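Local coordinates for esterase TesA (Pseudomonas aeruginosa, PDB 4JGG), which hydrolyses carboxylic esters, including Tween detergents and short-chain p-nitrophenyl esters, and shows weak thioesterase activity towards palmitoyl-coenzyme A, at residues V27-S32 with G94-L99; A45-R50 with N192-L197; G67-G72 with R100-A105; V125-I130 with G149-Q154; Q131-Y136 with D177-A182. All coordinates share one frame; numbering follows the deposited sequence.

Contact 1: V27-S32 with G94-L99; sequences VGDSIS and GGNDGL
The Asp29 carboxylate and the Asn96 carboxamide are the two flat groups here, and their planes are turned 66° apart. Asn96 ND2 lies off to one side of the carboxylate plane, 3.8 Å from Asp29 CB, and no hydrogen bond joins the two groups. Asp29 OD1 accepts from Ile31 N on its anti side, with N and O 3.1 Å apart and the donor tilted 34° out of the carboxylate plane. This is the N-cap bond of the short helix that carries Ser30. With CG placed between the backbone N and the carbonyl carbon (chi1 49°), the carboxylate can curl back to that N-H while OD2 points across the contact.

A water links the two segments. It donates to Asp29 OD2 at 2.9 Å. It accepts from Gly94 N at 2.7 Å and from Asn96 N at 3.0 Å. The carboxylate is thus tied indirectly to the start of helix 95-99. Asn96 ND2 has its own partner, the carbonyl O of Asp68, which probably fixes the rotation of the amide. Ser30, the nucleophile by similarity, leans on His180. Gly28-Asp29-Ser30 and Gly94-Asp97 match the GDS and GGND blocks of SGNH hydrolases. As in relatives, Asn96 probably helps form the oxyanion hole.

Contact 2: A45-R50 with N192-L197; sequences ALLQKR and NVWPTL
Arg50 lies across one face of the Trp194 indole. Its chain runs out extended to CD and then bends at chi3. The bend leaves CD over the ring and stands the guanidinium on edge. Arg50 CD sits 3.6 Å from the centroid of the six-membered ring of Trp194, a CH-pi contact. Beyond it, Arg50 CZ lies 4.5 Å from the centroid of the five-membered ring of Trp194, a cation-pi pair. The guanidinium and indole planes are 85° apart, so the group presents an edge to the ring, with Arg50 NH1 3.2 Å from Trp194 CG. The charge therefore approaches the ring through an amino group, not by flat stacking.

Trp194 turns its CG anti to its own backbone N (chi1 -175°), which swings the indole towards helix 43-53. Leu47 meets it at the rim, Leu47 CD1 to Trp194 CZ3 3.9 Å. The same Leu47 methyl meets Leu197 tip to tip, with Leu47 CD1 and Leu197 CD2 3.6 Å apart. Leu190, one turn earlier in helix 186-197, also touches Leu47 and Arg50.

The segment axes approach to 11.5 Å and their directions differ by 47°, and helix 192-197 is kinked near Pro195. Val193, Thr196 and Leu197 also pack on strand 124-128. The pair belongs to one helical layer of the alpha/beta/alpha sandwich.

Contact 3: G67-G72 with R100-A105; sequences GDTSAG and RGMAPA
Polar contact is made by Arg100. Its chain is extended from CG to NE and carries the guanidinium to the loop at Gly67. Arg100 NH2 comes within 2.8 Å of Gly67 O, which lies near the guanidinium plane at its edge.

Van der Waals contact is made mainly by Thr69. Its methyl group sits over one face of the Arg100 guanidinium, towards the rim, with Thr69 CG2 3.2 Å from Arg100 NH2. The two side chains run nearly perpendicular to each other. Met102 adds a looser touch, Met102 SD to Thr69 CG2 4.4 Å.

Capping shapes both backbones. Thr69 is the N-cap of helix 70-84, and its OG1 accepts from Gly72 N at 3.1 Å with an angle of 157°. Chi1 of 53° turns OG1 back to the helix and leaves CG2 for the arginine. Gly101 ends the preceding helix in a Schellman motif, just after Arg100.

Nearby, Ser70 OG bonds to Asp97 OD2. Gly67 lies close to Ser30 and probably corresponds to the oxyanion-hole glycine of SGNH hydrolases. The carbonyl O at the edge and the methyl over a face would restrain the guanidinium, which probably keeps its positive charge at the surface near the active site.

Contact 4: V125-I130 with G149-Q154; sequences VLLLGI and GAVAAQ
Val151 and Ala152, the helix residues that meet Leu127, belong to a turn whose shortest backbone bond runs from Gln154 N to Ala150 O, 2.9 Å. Ala153 N bonds to Gly149 O in the same way. No hydrogen bond crosses between the segments; the contact is made by aliphatic groups.

Leu127 carries it from the strand side. Its CG stands beside the backbone N, anti to the carbonyl carbon (chi1 -57°), and this sends CD1 out to the helix. Leu127 CD1 is 3.8 Å from Val151 CB and equally near CG1 of that valine. The two side chains lie roughly perpendicular. The same methyl also reaches the helix backbone, with Leu127 CD1 3.9 Å from Ala152 N. The methyl of Ala152 is a looser neighbour, its CB 4.4 Å from Leu127 CD1.

Strand 124-128, helix 138-155 and strand 158-160 form a beta-alpha-beta unit, and this contact is part of the packing of its helix on the sheet. Thr157 touches Leu127 and Ala152, while Gln108 and Leu111 of helix 104-121 touch Val151. The backbone of Leu127 bonds to Ala158 and Val160. The helix is thus held by its own hydrogen bonds and the strand by its neighbours, while between these two segments the contact rests on dispersion at Leu127 CD1.

Contact 5: Q131-Y136 with D177-A182; sequences QLPPNY and DGIHPA
Pro133 and Ile179 form the tight part of this contact. Pro133 CG and Ile179 CD1 are 3.4 Å apart, closer than usual for two carbons. Pro133 CD stands 3.8 Å from the same methyl, Ile179 CD1. The ring and the isoleucine chain lie nearly at right angles, and the end of Ile179 meets the CG and CD atoms of the proline. Ile179 CG1 is beside its backbone N (chi1 -69°), and the second bend at chi2 turns CD1 to the proline. Leu99 of helix 95-99 also touches Ile179.

Asp177 and His180, active-site residues by similarity, fit the DxxH block of SGNH hydrolases. His180 ND1 donates to Asp177 OD2 at 2.6 Å, close to the imidazole plane. Asp177 OD1 is gripped twice: by Ile179 N at 2.9 Å, an Asx turn, and by His180 N at 3.2 Å, on its syn lone pair. Ile179 CG2 lies over one face of the His180 ring, so the residue meeting Pro133 also backs the histidine.

The other side is loose. Gly178 O is 3.9 Å from Pro133 CG, with no hydrogen bond between the segments. Pro134 and Asn135 lie at the surface beyond, in a short 3-10 turn closed by Tyr136 N and Pro133 O.

Overall arrangement
Contacts 1, 3 and 5 gather at one end of the parallel sheet, where the putative catalytic residues meet. Contacts 1 and 3 are about 8 Å apart between centres and interleave along the chain. Contact 5 lies about 12 Å from contact 1 between centres and touches it. Contact 4 follows contact 1 in sequence and meets it through Ile31 and Ile130; its strand 124-128 runs directly into the loop of contact 5. Contact 2 lies away from the site, about 26 Å from contact 3 between centres. Its long loop encloses contacts 3, 4 and 5, and its segments alternate with those of contact 1. The sheet thus connects the helical layers with the loops of the active site.

Contact 1: V27-S32 with G94-L99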
# COMPACT_ATOMS: atom_id res chain seq x y z
N VAL A 27 2.65 -5.24 -2.79
CA VAL A 27 1.94 -5.09 -4.06
C VAL A 27 1.32 -3.69 -4.13
O VAL A 27 0.22 -3.46 -3.62
CB VAL A 27 0.85 -6.17 -4.20
CG1 VAL A 27 0.22 -6.11 -5.60
CG2 VAL A 27 1.44 -7.55 -3.92
N GLY A 28 2.03 -2.76 -4.76
CA GLY A 28 1.61 -1.37 -4.78
C GLY A 28 1.62 -0.71 -6.15
O GLY A 28 1.75 -1.37 -7.18
N ASP A 29 1.48 0.61 -6.16
CA ASP A 29 1.55 1.39 -7.39
C ASP A 29 2.76 2.30 -7.34
O ASP A 29 3.75 1.99 -6.67
CB ASP A 29 0.27 2.21 -7.59
CG ASP A 29 -0.13 3.00 -6.35
OD1 ASP A 29 0.74 3.34 -5.53
OD2 ASP A 29 -1.34 3.28 -6.21
N SER A 30 2.67 3.44 -8.02
CA SER A 30 3.73 4.46 -8.03
C SER A 30 4.29 4.84 -6.65
O SER A 30 5.48 5.14 -6.50
CB SER A 30 3.18 5.73 -8.68
OG SER A 30 2.16 6.29 -7.85
N ILE A 31 3.44 4.84 -5.63
CA ILE A 31 3.89 5.32 -4.32
C ILE A 31 4.94 4.37 -3.76
O ILE A 31 5.98 4.80 -3.26
CB ILE A 31 2.74 5.50 -3.32
CG1 ILE A 31 1.66 6.42 -3.90
CG2 ILE A 31 3.25 6.12 -2.01
CD1 ILE A 31 0.61 6.80 -2.88
N SER A 32 4.69 3.07 -3.87
CA SER A 32 5.62 2.08 -3.32
C SER A 32 6.71 1.69 -4.32
O SER A 32 7.75 1.15 -3.95
CB SER A 32 4.86 0.84 -2.86
OG SER A 32 4.05 1.17 -1.75
N GLY A 94 -5.47 1.16 -5.23
CA GLY A 94 -6.74 1.88 -5.18
C GLY A 94 -6.58 3.38 -5.23
O GLY A 94 -7.55 4.12 -5.42
N GLY A 95 -5.35 3.86 -5.05
CA GLY A 95 -5.07 5.27 -5.21
C GLY A 95 -5.41 5.70 -6.62
O GLY A 95 -5.93 6.80 -6.85
N ASN A 96 -5.12 4.83 -7.58
CA ASN A 96 -5.47 5.11 -8.97
C ASN A 96 -6.96 4.99 -9.24
O ASN A 96 -7.51 5.78 -9.98
CB ASN A 96 -4.65 4.27 -9.95
CG ASN A 96 -3.22 4.74 -10.04
OD1 ASN A 96 -2.98 5.94 -10.15
ND2 ASN A 96 -2.26 3.81 -9.94
N ASP A 97 -7.61 4.03 -8.60
CA ASP A 97 -9.06 3.91 -8.74
C ASP A 97 -9.74 5.22 -8.35
O ASP A 97 -10.69 5.64 -8.99
CB ASP A 97 -9.62 2.79 -7.87
CG ASP A 97 -9.06 1.42 -8.24
OD1 ASP A 97 -7.83 1.31 -8.41
OD2 ASP A 97 -9.86 0.48 -8.38
N GLY A 98 -9.27 5.85 -7.29
CA GLY A 98 -9.86 7.11 -6.86
C GLY A 98 -9.48 8.28 -7.73
O GLY A 98 -10.31 9.12 -8.09
N LEU A 99 -8.21 8.34 -8.08
CA LEU A 99 -7.69 9.44 -8.86
C LEU A 99 -8.34 9.47 -10.25
O LEU A 99 -8.42 10.52 -10.89
CB LEU A 99 -6.17 9.30 -8.98
CG LEU A 99 -5.38 10.51 -9.47
CD1 LEU A 99 -5.31 11.54 -8.37
CD2 LEU A 99 -3.99 10.05 -9.89
O HOH W 1 -3.84 2.17 -7.19

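Contact 2: A45-R50 with N192-L197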
# COMPACT_ATOMS: atom_id res chain seq x y z
N ALA A 45 12.51 -0.03 0.35
CA ALA A 45 13.94 -0.18 0.55
C ALA A 45 14.33 0.12 1.99
O ALA A 45 15.20 -0.54 2.56
CB ALA A 45 14.70 0.74 -0.39
N LEU A 46 13.70 1.14 2.57
CA LEU A 46 13.98 1.49 3.95
C LEU A 46 13.41 0.45 4.90
O LEU A 46 13.94 0.23 6.00
CB LEU A 46 13.40 2.87 4.29
CG LEU A 46 13.80 4.07 3.44
CD1 LEU A 46 13.17 5.33 4.02
CD2 LEU A 46 15.30 4.21 3.35
N LEU A 47 12.29 -0.16 4.49
CA LEU A 47 11.68 -1.23 5.26
C LEU A 47 12.66 -2.38 5.37
O LEU A 47 12.90 -2.92 6.46
CB LEU A 47 10.38 -1.70 4.59
CG LEU A 47 9.73 -2.95 5.19
CD1 LEU A 47 9.47 -2.77 6.68
CD2 LEU A 47 8.43 -3.35 4.47
N GLN A 48 13.26 -2.76 4.25
CA GLN A 48 14.17 -3.90 4.23
C GLN A 48 15.38 -3.64 5.12
O GLN A 48 15.85 -4.52 5.81
CB GLN A 48 14.62 -4.25 2.81
CG GLN A 48 15.60 -5.42 2.74
CD GLN A 48 14.99 -6.75 3.18
OE1 GLN A 48 14.67 -7.60 2.35
NE2 GLN A 48 14.85 -6.93 4.50
N LYS A 49 15.86 -2.40 5.10
CA LYS A 49 17.02 -2.05 5.90
C LYS A 49 16.69 -2.02 7.39
O LYS A 49 17.53 -2.35 8.23
CB LYS A 49 17.58 -0.71 5.44
CG LYS A 49 18.47 -0.05 6.46
CD LYS A 49 19.48 0.87 5.80
CE LYS A 49 20.39 1.51 6.83
NZ LYS A 49 21.28 0.51 7.50
N ARG A 50 15.46 -1.65 7.73
CA ARG A 50 15.05 -1.65 9.13
C ARG A 50 14.82 -3.07 9.63
O ARG A 50 15.04 -3.36 10.79
CB ARG A 50 13.78 -0.82 9.36
CG ARG A 50 13.30 -0.90 10.81
CD ARG A 50 12.15 0.04 11.11
NE ARG A 50 12.53 1.45 11.05
CZ ARG A 50 11.68 2.44 11.28
NH1 ARG A 50 10.41 2.18 11.59
NH2 ARG A 50 12.10 3.70 11.20
N ASN A 192 4.85 5.34 9.00
CA ASN A 192 3.41 5.12 9.03
C ASN A 192 3.00 3.65 8.95
O ASN A 192 1.90 3.29 9.36
CB ASN A 192 2.70 5.95 7.95
CG ASN A 192 2.69 7.42 8.30
OD1 ASN A 192 2.95 7.78 9.44
ND2 ASN A 192 2.39 8.27 7.33
N VAL A 193 3.88 2.81 8.42
CA VAL A 193 3.57 1.40 8.25
C VAL A 193 4.11 0.58 9.42
O VAL A 193 3.43 -0.31 9.92
CB VAL A 193 4.15 0.83 6.92
CG1 VAL A 193 3.72 -0.61 6.72
CG2 VAL A 193 3.75 1.68 5.74
N TRP A 194 5.32 0.89 9.85
CA TRP A 194 6.06 0.03 10.80
C TRP A 194 5.25 -0.41 12.02
O TRP A 194 5.18 -1.60 12.31
CB TRP A 194 7.39 0.67 11.21
CG TRP A 194 8.27 -0.19 12.09
CD1 TRP A 194 8.59 0.03 13.41
CD2 TRP A 194 8.96 -1.39 11.71
NE1 TRP A 194 9.42 -0.96 13.87
CE2 TRP A 194 9.66 -1.85 12.85
CE3 TRP A 194 9.05 -2.12 10.52
CZ2 TRP A 194 10.45 -3.00 12.83
CZ3 TRP A 194 9.82 -3.28 10.51
CH2 TRP A 194 10.51 -3.70 11.65
N PRO A 195 4.62 0.54 12.73
CA PRO A 195 3.87 0.20 13.95
C PRO A 195 2.80 -0.85 13.72
O PRO A 195 2.58 -1.70 14.58
CB PRO A 195 3.18 1.53 14.31
CG PRO A 195 4.08 2.57 13.77
CD PRO A 195 4.69 1.99 12.51
N THR A 196 2.12 -0.78 12.58
CA THR A 196 1.02 -1.68 12.28
C THR A 196 1.58 -2.99 11.72
O THR A 196 0.98 -4.05 11.89
CB THR A 196 -0.01 -1.01 11.31
OG1 THR A 196 -0.58 0.14 11.96
CG2 THR A 196 -1.14 -1.96 10.96
N LEU A 197 2.74 -2.91 11.08
CA LEU A 197 3.42 -4.10 10.54
C LEU A 197 4.11 -4.93 11.61
O LEU A 197 4.02 -6.17 11.63
CB LEU A 197 4.46 -3.68 9.50
CG LEU A 197 5.43 -4.77 9.03
CD1 LEU A 197 4.68 -5.90 8.36
CD2 LEU A 197 6.51 -4.19 8.12

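Contact 3: G67-G72 with R100-A105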
# COMPACT_ATOMS: atom_id res chain seq x y z
N GLY A 67 0.81 2.94 -12.26
CA GLY A 67 -0.34 2.79 -13.13
C GLY A 67 -1.31 1.71 -12.66
O GLY A 67 -2.41 1.57 -13.20
N ASP A 68 -0.91 0.96 -11.64
CA ASP A 68 -1.71 -0.20 -11.23
C ASP A 68 -2.99 0.21 -10.49
O ASP A 68 -3.04 1.27 -9.86
CB ASP A 68 -0.87 -1.17 -10.40
CG ASP A 68 -1.36 -2.62 -10.52
OD1 ASP A 68 -2.11 -2.93 -11.45
OD2 ASP A 68 -0.97 -3.45 -9.67
N THR A 69 -4.00 -0.63 -10.58
CA THR A 69 -5.31 -0.36 -10.00
C THR A 69 -5.72 -1.57 -9.17
O THR A 69 -5.04 -2.59 -9.22
CB THR A 69 -6.39 -0.21 -11.10
OG1 THR A 69 -6.36 -1.36 -11.96
CG2 THR A 69 -6.18 1.05 -11.92
N SER A 70 -6.83 -1.49 -8.45
CA SER A 70 -7.29 -2.65 -7.68
C SER A 70 -7.56 -3.84 -8.60
O SER A 70 -7.25 -4.98 -8.26
CB SER A 70 -8.53 -2.31 -6.85
OG SER A 70 -9.64 -2.03 -7.69
N ALA A 71 -8.11 -3.58 -9.78
CA ALA A 71 -8.37 -4.67 -10.73
C ALA A 71 -7.06 -5.28 -11.23
O ALA A 71 -6.95 -6.49 -11.35
CB ALA A 71 -9.22 -4.19 -11.88
N GLY A 72 -6.08 -4.43 -11.51
CA GLY A 72 -4.78 -4.89 -11.98
C GLY A 72 -4.02 -5.71 -10.95
O GLY A 72 -3.44 -6.75 -11.27
N ARG A 100 -8.81 8.30 -10.69
CA ARG A 100 -9.48 8.14 -11.97
C ARG A 100 -11.00 8.30 -11.90
O ARG A 100 -11.66 8.34 -12.92
CB ARG A 100 -9.20 6.75 -12.55
CG ARG A 100 -7.78 6.52 -12.96
CD ARG A 100 -7.65 5.20 -13.67
NE ARG A 100 -6.32 4.66 -13.48
CZ ARG A 100 -5.87 3.55 -14.05
NH1 ARG A 100 -6.64 2.84 -14.86
NH2 ARG A 100 -4.63 3.15 -13.79
N GLY A 101 -11.55 8.37 -10.70
CA GLY A 101 -13.00 8.49 -10.59
C GLY A 101 -13.69 7.18 -10.93
O GLY A 101 -14.79 7.17 -11.48
N MET A 102 -13.03 6.07 -10.62
CA MET A 102 -13.64 4.76 -10.85
C MET A 102 -14.62 4.51 -9.71
O MET A 102 -14.69 5.31 -8.78
CB MET A 102 -12.56 3.67 -10.90
CG MET A 102 -11.50 3.99 -11.95
SD MET A 102 -10.21 2.76 -12.21
CE MET A 102 -11.14 1.29 -12.59
N ALA A 103 -15.36 3.42 -9.78
CA ALA A 103 -16.40 3.16 -8.78
C ALA A 103 -15.79 2.64 -7.47
O ALA A 103 -14.98 1.73 -7.47
CB ALA A 103 -17.42 2.18 -9.33
N PRO A 104 -16.18 3.25 -6.35
CA PRO A 104 -15.76 2.81 -5.02
C PRO A 104 -16.14 1.37 -4.71
O PRO A 104 -15.46 0.71 -3.94
CB PRO A 104 -16.51 3.75 -4.09
CG PRO A 104 -16.72 4.98 -4.89
CD PRO A 104 -16.94 4.52 -6.29
N ALA A 105 -17.24 0.89 -5.29
CA ALA A 105 -17.71 -0.46 -4.97
C ALA A 105 -16.81 -1.53 -5.58
O ALA A 105 -16.53 -2.55 -4.95
CB ALA A 105 -19.15 -0.64 -5.42

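Contact 4: V125-I130 with G149-Q154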
# COMPACT_ATOMS: atom_id res chain seq x y z
N VAL A 125 -2.38 -10.26 5.87
CA VAL A 125 -2.56 -9.14 4.95
C VAL A 125 -2.60 -7.80 5.68
O VAL A 125 -3.28 -7.67 6.70
CB VAL A 125 -3.84 -9.30 4.13
CG1 VAL A 125 -4.15 -8.03 3.36
CG2 VAL A 125 -3.72 -10.48 3.19
N LEU A 126 -1.85 -6.82 5.17
CA LEU A 126 -1.89 -5.46 5.70
C LEU A 126 -2.30 -4.52 4.57
O LEU A 126 -1.61 -4.44 3.54
CB LEU A 126 -0.51 -5.06 6.25
CG LEU A 126 -0.29 -3.59 6.67
CD1 LEU A 126 -1.23 -3.18 7.79
CD2 LEU A 126 1.16 -3.38 7.10
N LEU A 127 -3.43 -3.82 4.74
CA LEU A 127 -3.87 -2.86 3.73
C LEU A 127 -3.34 -1.47 4.04
O LEU A 127 -3.42 -1.02 5.18
CB LEU A 127 -5.39 -2.77 3.70
CG LEU A 127 -6.27 -3.98 3.45
CD1 LEU A 127 -7.70 -3.47 3.21
CD2 LEU A 127 -5.75 -4.77 2.26
N LEU A 128 -2.80 -0.80 3.03
CA LEU A 128 -2.44 0.60 3.17
C LEU A 128 -3.53 1.44 2.52
O LEU A 128 -3.83 1.28 1.31
CB LEU A 128 -1.07 0.89 2.54
CG LEU A 128 0.09 0.07 3.11
CD1 LEU A 128 1.42 0.54 2.55
CD2 LEU A 128 0.09 0.12 4.63
N GLY A 129 -4.15 2.30 3.32
CA GLY A 129 -5.23 3.14 2.84
C GLY A 129 -4.71 4.50 2.47
O GLY A 129 -3.78 5.00 3.11
N ILE A 130 -5.29 5.12 1.46
CA ILE A 130 -4.82 6.41 1.00
C ILE A 130 -5.96 7.42 0.90
O ILE A 130 -7.07 7.07 0.52
CB ILE A 130 -4.08 6.27 -0.36
CG1 ILE A 130 -2.79 5.46 -0.16
CG2 ILE A 130 -3.79 7.63 -0.96
CD1 ILE A 130 -1.85 5.53 -1.34
N GLY A 149 -11.24 0.56 5.18
CA GLY A 149 -11.73 0.07 6.46
C GLY A 149 -12.78 -1.02 6.30
O GLY A 149 -12.85 -1.96 7.09
N ALA A 150 -13.58 -0.90 5.25
CA ALA A 150 -14.61 -1.89 4.95
C ALA A 150 -13.98 -3.24 4.61
O ALA A 150 -14.37 -4.28 5.15
CB ALA A 150 -15.48 -1.41 3.79
N VAL A 151 -13.00 -3.22 3.71
CA VAL A 151 -12.29 -4.44 3.33
C VAL A 151 -11.57 -5.10 4.50
O VAL A 151 -11.65 -6.31 4.68
CB VAL A 151 -11.29 -4.18 2.19
CG1 VAL A 151 -10.60 -5.49 1.79
CG2 VAL A 151 -12.01 -3.57 0.99
N ALA A 152 -10.89 -4.29 5.31
CA ALA A 152 -10.22 -4.80 6.49
C ALA A 152 -11.21 -5.47 7.43
O ALA A 152 -10.92 -6.52 8.01
CB ALA A 152 -9.45 -3.69 7.20
N ALA A 153 -12.39 -4.87 7.57
CA ALA A 153 -13.45 -5.43 8.40
C ALA A 153 -13.88 -6.78 7.85
O ALA A 153 -13.92 -7.78 8.57
CB ALA A 153 -14.64 -4.49 8.44
N GLN A 154 -14.20 -6.79 6.56
CA GLN A 154 -14.76 -7.96 5.90
C GLN A 154 -13.79 -9.14 5.85
O GLN A 154 -14.19 -10.28 6.07
CB GLN A 154 -15.19 -7.58 4.48
CG GLN A 154 -15.79 -8.71 3.67
CD GLN A 154 -16.17 -8.24 2.28
OE1 GLN A 154 -16.04 -7.06 1.98
NE2 GLN A 154 -16.65 -9.15 1.44

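Contact 5: Q131-Y136 with D177-A182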
# COMPACT_ATOMS: atom_id res chain seq x y z
N GLN A 131 -5.69 8.66 1.29
CA GLN A 131 -6.66 9.74 1.15
C GLN A 131 -6.23 10.69 0.05
O GLN A 131 -5.11 11.21 0.05
CB GLN A 131 -6.85 10.50 2.46
CG GLN A 131 -7.66 9.72 3.47
CD GLN A 131 -6.85 8.61 4.10
OE1 GLN A 131 -5.66 8.78 4.36
NE2 GLN A 131 -7.49 7.46 4.34
N LEU A 132 -7.12 10.90 -0.91
CA LEU A 132 -6.86 11.82 -2.00
C LEU A 132 -6.67 13.23 -1.44
O LEU A 132 -7.03 13.48 -0.29
CB LEU A 132 -8.01 11.76 -3.02
CG LEU A 132 -7.97 10.51 -3.91
CD1 LEU A 132 -9.21 10.43 -4.80
CD2 LEU A 132 -6.71 10.54 -4.75
N PRO A 133 -6.08 14.13 -2.24
CA PRO A 133 -5.81 15.49 -1.75
C PRO A 133 -7.11 16.24 -1.43
O PRO A 133 -8.15 15.96 -2.03
CB PRO A 133 -5.09 16.16 -2.94
CG PRO A 133 -4.58 15.02 -3.78
CD PRO A 133 -5.60 13.93 -3.61
N PRO A 134 -7.04 17.18 -0.47
CA PRO A 134 -8.19 17.93 0.04
C PRO A 134 -9.08 18.54 -1.05
O PRO A 134 -10.30 18.59 -0.87
CB PRO A 134 -7.53 19.05 0.85
CG PRO A 134 -6.29 18.43 1.34
CD PRO A 134 -5.80 17.57 0.21
N ASN A 135 -8.50 19.00 -2.16
CA ASN A 135 -9.28 19.62 -3.23
C ASN A 135 -10.32 18.70 -3.88
O ASN A 135 -11.15 19.15 -4.68
CB ASN A 135 -8.36 20.22 -4.30
CG ASN A 135 -7.48 19.17 -4.99
OD1 ASN A 135 -6.58 18.60 -4.37
ND2 ASN A 135 -7.72 18.94 -6.28
N TYR A 136 -10.27 17.40 -3.57
CA TYR A 136 -11.30 16.48 -4.06
C TYR A 136 -12.57 16.62 -3.20
O TYR A 136 -13.66 16.23 -3.62
CB TYR A 136 -10.77 15.04 -4.10
CG TYR A 136 -9.82 14.80 -5.26
CD1 TYR A 136 -10.19 14.00 -6.34
CD2 TYR A 136 -8.58 15.41 -5.30
CE1 TYR A 136 -9.33 13.79 -7.42
CE2 TYR A 136 -7.71 15.21 -6.36
CZ TYR A 136 -8.09 14.41 -7.42
OH TYR A 136 -7.21 14.23 -8.46
N ASP A 177 3.25 17.54 -8.37
CA ASP A 177 1.94 17.09 -8.85
C ASP A 177 1.01 16.76 -7.68
O ASP A 177 -0.17 16.44 -7.86
CB ASP A 177 2.08 15.89 -9.82
CG ASP A 177 2.60 14.63 -9.15
OD1 ASP A 177 2.52 14.54 -7.91
OD2 ASP A 177 3.06 13.71 -9.85
N GLY A 178 1.55 16.85 -6.47
CA GLY A 178 0.76 16.70 -5.26
C GLY A 178 0.16 15.33 -5.04
O GLY A 178 -0.75 15.18 -4.23
N ILE A 179 0.68 14.32 -5.74
CA ILE A 179 0.19 12.95 -5.59
C ILE A 179 1.33 12.01 -5.18
O ILE A 179 1.15 11.17 -4.30
CB ILE A 179 -0.46 12.43 -6.89
CG1 ILE A 179 -1.78 13.17 -7.16
CG2 ILE A 179 -0.63 10.91 -6.85
CD1 ILE A 179 -2.81 13.10 -6.02
N HIS A 180 2.49 12.19 -5.80
CA HIS A 180 3.61 11.26 -5.63
C HIS A 180 4.59 11.81 -4.61
O HIS A 180 5.24 12.83 -4.87
CB HIS A 180 4.32 11.02 -6.96
CG HIS A 180 3.43 10.50 -8.03
ND1 HIS A 180 2.98 11.28 -9.08
CD2 HIS A 180 2.86 9.27 -8.22
CE1 HIS A 180 2.20 10.56 -9.86
NE2 HIS A 180 2.11 9.35 -9.37
N PRO A 181 4.71 11.16 -3.45
CA PRO A 181 5.60 11.68 -2.41
C PRO A 181 7.02 11.89 -2.91
O PRO A 181 7.53 11.12 -3.72
CB PRO A 181 5.54 10.60 -1.33
CG PRO A 181 4.14 10.07 -1.45
CD PRO A 181 3.94 10.00 -2.96
N ALA A 182 7.66 12.95 -2.42
CA ALA A 182 9.04 13.23 -2.76
C ALA A 182 9.97 12.39 -1.89
O ALA A 182 9.52 11.64 -1.04
CB ALA A 182 9.33 14.71 -2.57